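Local atomic coordinates of transferrin binding protein B (Actinobacillus suis, PDB entry 3PQU), a protein that probably captures host transferrin at the bacterial surface as an outer-membrane lipoprotein and so serves iron acquisition. Residues D35-P40 / L72-I77; W176-D181 / P287-S292; A308-T313 / S317-F322. One frame throughout, in Å; residues are numbered along the deposited sequence.

Interaction 1 of 3, residues D35-P40 / L72-I77; sequences DKLMEP and LSEAQI
Leu37 and Glu74 meet through carbon: the branch point CG of Leu37 lies 3.8 Å from Glu74 CG, so the contact of 35-40 with 72-77 rests on the aliphatic part of an acidic side chain. Glu74 reaches across because its chain is extended, with CG anti to the backbone N (chi1 175°); this brings its CG against the leucine branch point, the two side chains crossing at a slant, and leaves the carboxylate at the outer end. The firmer half continues inward. Leu37 CD2 sits 4.1 Å from both CD1 and CG2 of Ile77, the two side chains crossing at about a right angle, so that one leucine methyl is shared between two isoleucine methyls.

The outer half is much looser. Glu74 OE2 lies against the aliphatic chain of Lys36, 3.5 Å from its CB and 3.7 Å from its CD, and only the end of the lysine leads away. Its NZ stops 5.3 Å from Glu74 OE2, too far for a salt bridge, and the poor order of this side chain fits a weak, long-range attraction at most. No hydrogen bond joins the two segments, which bury just 190 Å² between them, a modest patch at the protein surface.

Each segment is a loop with a short 3-10 turn, and both belong to the N-lobe handle. They pack over the neighbouring barrel, where Leu37 and Ile77 both touch Phe312 of strand 306-312. Beyond the contact, the two loops lead into strands 43-47 and 78-80, adjacent partners in the handle sheet.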
loop_
_atom_site.group_PDB
_atom_site.type_symbol
_atom_site.label_atom_id
_atom_site.label_comp_id
_atom_site.label_asym_id
_atom_site.label_seq_id
_atom_site.Cartn_x
_atom_site.Cartn_y
_atom_site.Cartn_z
ATOM N N ASP A 35 -14.482 7.922 -1.835
ATOM C CA ASP A 35 -14.076 9.024 -2.702
ATOM C C ASP A 35 -12.700 8.723 -3.271
ATOM O O ASP A 35 -11.856 8.116 -2.601
ATOM C CB ASP A 35 -14.020 10.338 -1.923
ATOM C CG ASP A 35 -15.395 10.928 -1.680
ATOM O OD1 ASP A 35 -16.379 10.389 -2.232
ATOM O OD2 ASP A 35 -15.490 11.933 -0.942
ATOM N N LYS A 36 -12.469 9.149 -4.507
ATOM C CA LYS A 36 -11.201 8.882 -5.181
ATOM C C LYS A 36 -9.974 9.215 -4.335
ATOM O O LYS A 36 -9.068 8.403 -4.238
ATOM C CB LYS A 36 -11.130 9.619 -6.520
ATOM C CG LYS A 36 -12.234 9.223 -7.479
ATOM C CD LYS A 36 -12.150 10.001 -8.778
ATOM C CE LYS A 36 -13.299 9.643 -9.707
ATOM N NZ LYS A 36 -13.080 10.154 -11.089
ATOM N N LEU A 37 -9.947 10.402 -3.725
ATOM C CA LEU A 37 -8.801 10.822 -2.921
ATOM C C LEU A 37 -8.571 9.918 -1.730
ATOM O O LEU A 37 -7.506 9.949 -1.135
ATOM C CB LEU A 37 -8.988 12.239 -2.398
ATOM C CG LEU A 37 -8.630 13.371 -3.342
ATOM C CD1 LEU A 37 -9.040 14.671 -2.687
ATOM C CD2 LEU A 37 -7.148 13.346 -3.674
ATOM N N MET A 38 -9.572 9.124 -1.368
ATOM C CA MET A 38 -9.436 8.283 -0.194
ATOM C C MET A 38 -9.018 6.850 -0.547
ATOM O O MET A 38 -8.817 6.030 0.344
ATOM C CB MET A 38 -10.724 8.323 0.645
ATOM C CG MET A 38 -11.143 9.755 1.022
ATOM S SD MET A 38 -9.868 10.660 1.956
ATOM C CE MET A 38 -10.066 9.849 3.519
ATOM N N GLU A 39 -8.869 6.553 -1.839
ATOM C CA GLU A 39 -8.428 5.214 -2.273
ATOM C C GLU A 39 -6.955 5.004 -1.908
ATOM O O GLU A 39 -6.159 5.920 -2.028
ATOM C CB GLU A 39 -8.599 5.037 -3.795
ATOM C CG GLU A 39 -10.044 4.864 -4.277
ATOM C CD GLU A 39 -10.635 3.506 -3.925
ATOM O OE1 GLU A 39 -11.864 3.340 -4.083
ATOM O OE2 GLU A 39 -9.876 2.602 -3.498
ATOM N N PRO A 40 -6.586 3.785 -1.480
ATOM C CA PRO A 40 -5.206 3.547 -1.055
ATOM C C PRO A 40 -4.265 3.320 -2.237
ATOM O O PRO A 40 -4.657 2.699 -3.223
ATOM C CB PRO A 40 -5.325 2.272 -0.223
ATOM C CG PRO A 40 -6.535 1.578 -0.810
ATOM C CD PRO A 40 -7.482 2.672 -1.109
ATOM N N LEU A 72 -4.675 24.094 -7.842
ATOM C CA LEU A 72 -4.492 22.690 -7.524
ATOM C C LEU A 72 -5.846 22.017 -7.759
ATOM O O LEU A 72 -6.883 22.600 -7.491
ATOM C CB LEU A 72 -4.073 22.535 -6.066
ATOM C CG LEU A 72 -2.638 22.910 -5.691
ATOM C CD1 LEU A 72 -2.461 22.984 -4.161
ATOM C CD2 LEU A 72 -1.668 21.900 -6.302
ATOM N N SER A 73 -5.855 20.793 -8.263
ATOM C CA SER A 73 -7.109 20.074 -8.352
ATOM C C SER A 73 -6.866 18.606 -8.123
ATOM O O SER A 73 -5.723 18.120 -8.186
ATOM C CB SER A 73 -7.758 20.271 -9.721
ATOM O OG SER A 73 -6.898 19.753 -10.714
ATOM N N GLU A 74 -7.963 17.894 -7.911
ATOM C CA GLU A 74 -7.909 16.492 -7.580
ATOM C C GLU A 74 -7.339 15.713 -8.759
ATOM O O GLU A 74 -6.634 14.727 -8.568
ATOM C CB GLU A 74 -9.309 16.027 -7.174
ATOM C CG GLU A 74 -9.453 14.551 -6.897
ATOM C CD GLU A 74 -10.885 14.187 -6.566
ATOM O OE1 GLU A 74 -11.548 14.985 -5.862
ATOM O OE2 GLU A 74 -11.349 13.113 -7.012
ATOM N N ALA A 75 -7.604 16.171 -9.985
ATOM C CA ALA A 75 -7.004 15.537 -11.163
ATOM C C ALA A 75 -5.472 15.691 -11.248
ATOM O O ALA A 75 -4.812 14.973 -12.000
ATOM C CB ALA A 75 -7.653 16.040 -12.443
ATOM N N GLN A 76 -4.896 16.622 -10.501
ATOM C CA GLN A 76 -3.438 16.784 -10.531
ATOM C C GLN A 76 -2.738 15.957 -9.451
ATOM O O GLN A 76 -1.519 15.879 -9.396
ATOM C CB GLN A 76 -3.062 18.264 -10.403
ATOM C CG GLN A 76 -3.455 19.089 -11.609
ATOM C CD GLN A 76 -3.715 20.540 -11.261
ATOM O OE1 GLN A 76 -4.864 20.976 -11.178
ATOM N NE2 GLN A 76 -2.650 21.294 -11.051
ATOM N N ILE A 77 -3.522 15.325 -8.594
ATOM C CA ILE A 77 -2.973 14.510 -7.525
ATOM C C ILE A 77 -2.943 13.063 -8.020
ATOM O O ILE A 77 -3.979 12.423 -8.175
ATOM C CB ILE A 77 -3.837 14.676 -6.262
ATOM C CG1 ILE A 77 -3.826 16.155 -5.855
ATOM C CG2 ILE A 77 -3.343 13.792 -5.138
ATOM C CD1 ILE A 77 -4.726 16.456 -4.700
#

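Interaction 2 of 3, residues W176-D181 / P287-S292; sequences WDFTSD and PIFTDS
Phe289 presents its ring edge to one face of Phe178, a T-shaped pair with centroids 5.0 Å apart and planes at 84°. The leading atom is Phe289 CZ, which stands 3.5 Å above the Phe178 plane, shifted from the ring centre toward the rim. Trp176 meets the same phenylalanine differently: the far corner of the indole, CH2, comes within 4.1 Å of Phe289 CE1, which lies near the indole plane at its edge. On one face of the Phe289 ring rests CG1 of its own neighbour, Ile288, 3.6 Å above the plane and again toward the rim.

Two residues apart on strand 170-183, Trp176 and Phe178 rise from the same side of it; in both, CG lies between the backbone N and the carbonyl carbon (chi1 62°), which sets the direction each ring takes from there. Phe289 answers from an irregular loop, where it is the centre of an inverse gamma turn. Farther along, the aromatic cluster gives way to aliphatic packing, with Ile288 CD1 placed 3.8 Å from Ser180 CB.

Ser180 directs its hydroxyl elsewhere: OG donates to Asp181 O at 2.7 Å and also bonds to Ala202 N, while its methylene serves the isoleucine. The indole NE1 is likewise satisfied, by Tyr247 O. Leu318 touches both phenylalanines, and Tyr264 adds a further contact to Phe289.

Between the two segments there is no hydrogen bond, just ring and methyl contacts, while Ile288 O is bonded by Ser317 OG next to strand 318-326. Such chemistry is that of a hydrophobic core: all five touching residues are buried, and the perpendicular rings bring C-H edge against pi face, consistent with the interior of the N-lobe barrel.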
loop_
_atom_site.group_PDB
_atom_site.type_symbol
_atom_site.label_atom_id
_atom_site.label_comp_id
_atom_site.label_asym_id
_atom_site.label_seq_id
_atom_site.Cartn_x
_atom_site.Cartn_y
_atom_site.Cartn_z
ATOM N N TRP A 176 6.966 16.630 7.368
ATOM C CA TRP A 176 5.876 16.844 6.421
ATOM C C TRP A 176 6.373 17.845 5.397
ATOM O O TRP A 176 7.399 18.485 5.610
ATOM C CB TRP A 176 4.569 17.305 7.112
ATOM C CG TRP A 176 4.646 18.627 7.832
ATOM C CD1 TRP A 176 5.377 18.922 8.973
ATOM C CD2 TRP A 176 3.925 19.819 7.504
ATOM N NE1 TRP A 176 5.156 20.233 9.347
ATOM C CE2 TRP A 176 4.270 20.801 8.467
ATOM C CE3 TRP A 176 2.993 20.145 6.507
ATOM C CZ2 TRP A 176 3.743 22.092 8.437
ATOM C CZ3 TRP A 176 2.463 21.429 6.482
ATOM C CH2 TRP A 176 2.844 22.388 7.443
ATOM N N ASP A 177 5.650 17.961 4.282
ATOM C CA ASP A 177 6.014 18.862 3.173
ATOM C C ASP A 177 4.741 19.252 2.418
ATOM O O ASP A 177 3.714 18.594 2.559
ATOM C CB ASP A 177 6.980 18.174 2.208
ATOM C CG ASP A 177 8.378 18.064 2.770
ATOM O OD1 ASP A 177 8.782 16.959 3.185
ATOM O OD2 ASP A 177 9.061 19.099 2.813
ATOM N N PHE A 178 4.806 20.315 1.621
ATOM C CA PHE A 178 3.595 20.851 1.004
ATOM C C PHE A 178 3.862 21.750 -0.194
ATOM O O PHE A 178 4.956 22.281 -0.349
ATOM C CB PHE A 178 2.812 21.660 2.056
ATOM C CG PHE A 178 3.579 22.868 2.594
ATOM C CD1 PHE A 178 3.524 24.094 1.931
ATOM C CD2 PHE A 178 4.367 22.761 3.735
ATOM C CE1 PHE A 178 4.242 25.220 2.386
ATOM C CE2 PHE A 178 5.071 23.889 4.225
ATOM C CZ PHE A 178 5.010 25.122 3.536
ATOM N N THR A 179 2.836 21.928 -1.024
ATOM C CA THR A 179 2.784 23.008 -1.990
ATOM C C THR A 179 1.390 23.630 -1.898
ATOM O O THR A 179 0.402 22.917 -1.693
ATOM C CB THR A 179 3.033 22.543 -3.453
ATOM O OG1 THR A 179 2.944 23.675 -4.325
ATOM C CG2 THR A 179 1.989 21.504 -3.918
ATOM N N SER A 180 1.327 24.956 -2.025
ATOM C CA SER A 180 0.071 25.682 -2.153
ATOM C C SER A 180 -0.345 25.693 -3.612
ATOM O O SER A 180 0.330 25.108 -4.465
ATOM C CB SER A 180 0.223 27.135 -1.673
ATOM O OG SER A 180 1.049 27.911 -2.553
ATOM N N ASP A 181 -1.466 26.357 -3.904
ATOM C CA ASP A 181 -1.758 26.742 -5.271
ATOM C C ASP A 181 -1.202 28.146 -5.500
ATOM O O ASP A 181 -0.549 28.707 -4.626
ATOM C CB ASP A 181 -3.274 26.703 -5.568
ATOM C CG ASP A 181 -4.075 27.692 -4.718
ATOM O OD1 ASP A 181 -5.253 27.960 -5.060
ATOM O OD2 ASP A 181 -3.525 28.177 -3.704
ATOM N N PRO A 287 -4.526 32.074 4.704
ATOM C CA PRO A 287 -5.183 31.771 3.424
ATOM C C PRO A 287 -4.769 30.435 2.813
ATOM O O PRO A 287 -5.504 29.926 1.959
ATOM C CB PRO A 287 -4.763 32.929 2.508
ATOM C CG PRO A 287 -3.518 33.504 3.153
ATOM C CD PRO A 287 -3.636 33.257 4.624
ATOM N N ILE A 288 -3.650 29.844 3.222
ATOM C CA ILE A 288 -3.347 28.529 2.642
ATOM C C ILE A 288 -3.369 27.353 3.606
ATOM O O ILE A 288 -3.726 26.248 3.208
ATOM C CB ILE A 288 -2.053 28.514 1.785
ATOM C CG1 ILE A 288 -0.832 28.770 2.629
ATOM C CG2 ILE A 288 -2.125 29.557 0.661
ATOM C CD1 ILE A 288 0.526 28.544 1.843
ATOM N N PHE A 289 -2.987 27.576 4.865
ATOM C CA PHE A 289 -2.993 26.496 5.857
ATOM C C PHE A 289 -4.377 26.350 6.489
ATOM O O PHE A 289 -4.646 26.849 7.586
ATOM C CB PHE A 289 -1.853 26.683 6.883
ATOM C CG PHE A 289 -0.481 26.630 6.238
ATOM C CD1 PHE A 289 0.040 25.427 5.798
ATOM C CD2 PHE A 289 0.241 27.785 6.001
ATOM C CE1 PHE A 289 1.301 25.370 5.163
ATOM C CE2 PHE A 289 1.507 27.738 5.377
ATOM C CZ PHE A 289 2.021 26.527 4.962
ATOM N N THR A 290 -5.259 25.675 5.755
ATOM C CA THR A 290 -6.669 25.573 6.120
ATOM C C THR A 290 -7.030 24.113 6.382
ATOM O O THR A 290 -6.187 23.236 6.216
ATOM C CB THR A 290 -7.549 26.071 4.987
ATOM O OG1 THR A 290 -7.112 25.440 3.779
ATOM C CG2 THR A 290 -7.459 27.608 4.830
ATOM N N ASP A 291 -8.293 23.858 6.741
ATOM C CA ASP A 291 -8.764 22.517 7.121
ATOM C C ASP A 291 -8.845 21.587 5.928
ATOM O O ASP A 291 -9.094 22.036 4.809
ATOM C CB ASP A 291 -10.182 22.587 7.723
ATOM C CG ASP A 291 -10.218 23.274 9.062
ATOM O OD1 ASP A 291 -9.160 23.314 9.747
ATOM O OD2 ASP A 291 -11.321 23.740 9.436
ATOM N N SER A 292 -8.698 20.287 6.186
ATOM C CA SER A 292 -8.899 19.269 5.164
ATOM C C SER A 292 -9.726 18.111 5.692
ATOM O O SER A 292 -9.436 17.616 6.770
ATOM C CB SER A 292 -7.554 18.663 4.700
ATOM O OG SER A 292 -7.807 17.532 3.833
#

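Interaction 3 of 3, residues A308-T313 / S317-F322; sequences AGKFFT and SLFAVF
Strands 308-312 and 318-322 run antiparallel at 166°, hydrogen-bonded where Gly309 faces Phe322 and Phe311 faces Ala320, with Thr313 N to Leu318 O (3.0 Å) adding a bond toward the turn. The straightest of these is Ala320 N to Phe311 O, with 172° at the hydrogen.

On the face bearing Phe311 and Phe322, each ring lies back across the opposite strand. Phe322 places CG between its backbone N and carbonyl carbon (chi1 52°), which lays the ring over Gly309; the glycine CA is 3.9 Å from the centroid in a CH-pi contact. The ring rests directly on glycine backbone, Phe322 CE2 lying 3.5 Å from Gly309 C. Phe311 repeats the theme, its face receiving Ala320 CB at 3.7 Å from the centroid, while its edge faces Phe322 CE2.

The other face carries Lys310, Phe312, Phe319 and Val321. Here Lys310 CB lies 3.9 Å from Phe319 CE1, and the bent lysine chain then turns away to bring NZ to Leu37 O. At the turn, Thr313 OG1 and Ser317 OG lie 2.8 Å apart in a polar cluster with Asn315 OD1, where more acceptors are in reach than the two hydroxyl protons can serve at once.

This beta hairpin is part of the curled N-lobe barrel sheet: strand 292-300 flanks 306-312, and strand 170-183 flanks 318-326. Phe311 meets Tyr264 edge-to-face and Phe322 meets Phe233, while the Lys310 and Phe319 face packs against Val44 of strand 43-47 and, through Tyr155 and Ile153, against strand 150-157 of the handle sheet.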
loop_
_atom_site.group_PDB
_atom_site.type_symbol
_atom_site.label_atom_id
_atom_site.label_comp_id
_atom_site.label_asym_id
_atom_site.label_seq_id
_atom_site.Cartn_x
_atom_site.Cartn_y
_atom_site.Cartn_z
ATOM N N ALA A 308 3.164 6.932 6.157
ATOM C CA ALA A 308 3.188 8.069 5.248
ATOM C C ALA A 308 1.796 8.347 4.725
ATOM O O ALA A 308 0.948 7.440 4.648
ATOM C CB ALA A 308 4.172 7.823 4.079
ATOM N N GLY A 309 1.545 9.606 4.373
ATOM C CA GLY A 309 0.253 9.941 3.799
ATOM C C GLY A 309 0.221 11.334 3.222
ATOM O O GLY A 309 1.274 11.963 3.042
ATOM N N LYS A 310 -0.984 11.789 2.899
ATOM C CA LYS A 310 -1.167 13.077 2.265
ATOM C C LYS A 310 -2.535 13.664 2.605
ATOM O O LYS A 310 -3.436 12.941 3.033
ATOM C CB LYS A 310 -0.973 12.951 0.736
ATOM C CG LYS A 310 -2.045 12.124 -0.018
ATOM C CD LYS A 310 -3.383 12.862 -0.099
ATOM C CE LYS A 310 -4.281 12.292 -1.175
ATOM N NZ LYS A 310 -4.694 10.880 -0.910
ATOM N N PHE A 311 -2.686 14.978 2.442
ATOM C CA PHE A 311 -4.010 15.563 2.482
ATOM C C PHE A 311 -4.137 16.735 1.526
ATOM O O PHE A 311 -3.131 17.280 1.079
ATOM C CB PHE A 311 -4.446 15.921 3.922
ATOM C CG PHE A 311 -3.634 17.027 4.567
ATOM C CD1 PHE A 311 -3.957 18.356 4.354
ATOM C CD2 PHE A 311 -2.559 16.727 5.409
ATOM C CE1 PHE A 311 -3.214 19.376 4.984
ATOM C CE2 PHE A 311 -1.824 17.732 6.035
ATOM C CZ PHE A 311 -2.157 19.049 5.820
ATOM N N PHE A 312 -5.382 17.075 1.188
ATOM C CA PHE A 312 -5.705 18.122 0.235
ATOM C C PHE A 312 -6.780 19.010 0.882
ATOM O O PHE A 312 -7.844 18.515 1.262
ATOM C CB PHE A 312 -6.194 17.462 -1.063
ATOM C CG PHE A 312 -6.437 18.417 -2.208
ATOM C CD1 PHE A 312 -5.577 19.488 -2.445
ATOM C CD2 PHE A 312 -7.511 18.212 -3.086
ATOM C CE1 PHE A 312 -5.791 20.354 -3.522
ATOM C CE2 PHE A 312 -7.719 19.060 -4.178
ATOM C CZ PHE A 312 -6.858 20.133 -4.397
ATOM N N THR A 313 -6.505 20.307 1.033
ATOM C CA THR A 313 -7.402 21.151 1.823
ATOM C C THR A 313 -8.745 21.338 1.120
ATOM O O THR A 313 -8.852 21.159 -0.098
ATOM C CB THR A 313 -6.775 22.500 2.263
ATOM O OG1 THR A 313 -6.405 23.272 1.118
ATOM C CG2 THR A 313 -5.545 22.281 3.184
ATOM N N SER A 317 -6.339 24.952 -1.406
ATOM C CA SER A 317 -5.217 25.865 -1.261
ATOM C C SER A 317 -3.897 25.130 -1.061
ATOM O O SER A 317 -2.846 25.740 -1.177
ATOM C CB SER A 317 -5.426 26.768 -0.051
ATOM O OG SER A 317 -5.580 25.985 1.133
ATOM N N LEU A 318 -3.954 23.833 -0.738
ATOM C CA LEU A 318 -2.766 23.116 -0.242
ATOM C C LEU A 318 -2.793 21.601 -0.453
ATOM O O LEU A 318 -3.783 20.924 -0.122
ATOM C CB LEU A 318 -2.559 23.378 1.257
ATOM C CG LEU A 318 -1.139 23.069 1.780
ATOM C CD1 LEU A 318 -0.264 24.280 1.617
ATOM C CD2 LEU A 318 -1.154 22.679 3.243
ATOM N N PHE A 319 -1.691 21.085 -0.988
ATOM C CA PHE A 319 -1.437 19.641 -1.032
ATOM C C PHE A 319 -0.243 19.378 -0.110
ATOM O O PHE A 319 0.807 19.995 -0.281
ATOM C CB PHE A 319 -1.147 19.159 -2.482
ATOM C CG PHE A 319 -0.715 17.689 -2.574
ATOM C CD1 PHE A 319 -1.622 16.663 -2.332
ATOM C CD2 PHE A 319 0.606 17.357 -2.856
ATOM C CE1 PHE A 319 -1.228 15.324 -2.387
ATOM C CE2 PHE A 319 1.015 16.015 -2.926
ATOM C CZ PHE A 319 0.091 15.002 -2.683
ATOM N N ALA A 320 -0.417 18.484 0.869
ATOM C CA ALA A 320 0.604 18.187 1.874
ATOM C C ALA A 320 0.884 16.685 1.933
ATOM O O ALA A 320 -0.014 15.886 1.689
ATOM C CB ALA A 320 0.167 18.670 3.249
ATOM N N VAL A 321 2.132 16.322 2.248
ATOM C CA VAL A 321 2.494 14.932 2.492
ATOM C C VAL A 321 3.228 14.853 3.845
ATOM O O VAL A 321 3.638 15.867 4.380
ATOM C CB VAL A 321 3.377 14.363 1.366
ATOM C CG1 VAL A 321 2.666 14.465 0.020
ATOM C CG2 VAL A 321 4.743 15.082 1.315
ATOM N N PHE A 322 3.373 13.652 4.391
ATOM C CA PHE A 322 4.067 13.459 5.660
ATOM C C PHE A 322 4.577 12.019 5.726
ATOM O O PHE A 322 4.077 11.151 5.014
ATOM C CB PHE A 322 3.155 13.775 6.869
ATOM C CG PHE A 322 1.814 13.052 6.835
ATOM C CD1 PHE A 322 1.668 11.762 7.380
ATOM C CD2 PHE A 322 0.697 13.670 6.274
ATOM C CE1 PHE A 322 0.450 11.115 7.343
ATOM C CE2 PHE A 322 -0.544 13.026 6.237
ATOM C CZ PHE A 322 -0.671 11.752 6.765
#

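In the fold
From the N terminus, interaction 1 comes first, closing a loop of 31 residues that holds handle strand 43-47 and strand 69-70, which pairs with barrel strand 170-183. Interaction 2 follows in series and spans 105 residues, bringing the loop before strand 292-300 back to strand 170-183. Interaction 3 then closes the short turn of a hairpin. None of the three loops nests in or crosses another, yet all converge in space. Strand 318-326 pairs with 170-183, and Ser292 OG bonds Phe312 O. Leu72 packs on Phe312 and directly on the backbone at Ser180. Interaction 1 belongs to the handle, the others to the barrel; contacts of Leu37, Leu72 and Ile77 on the hairpin join the two.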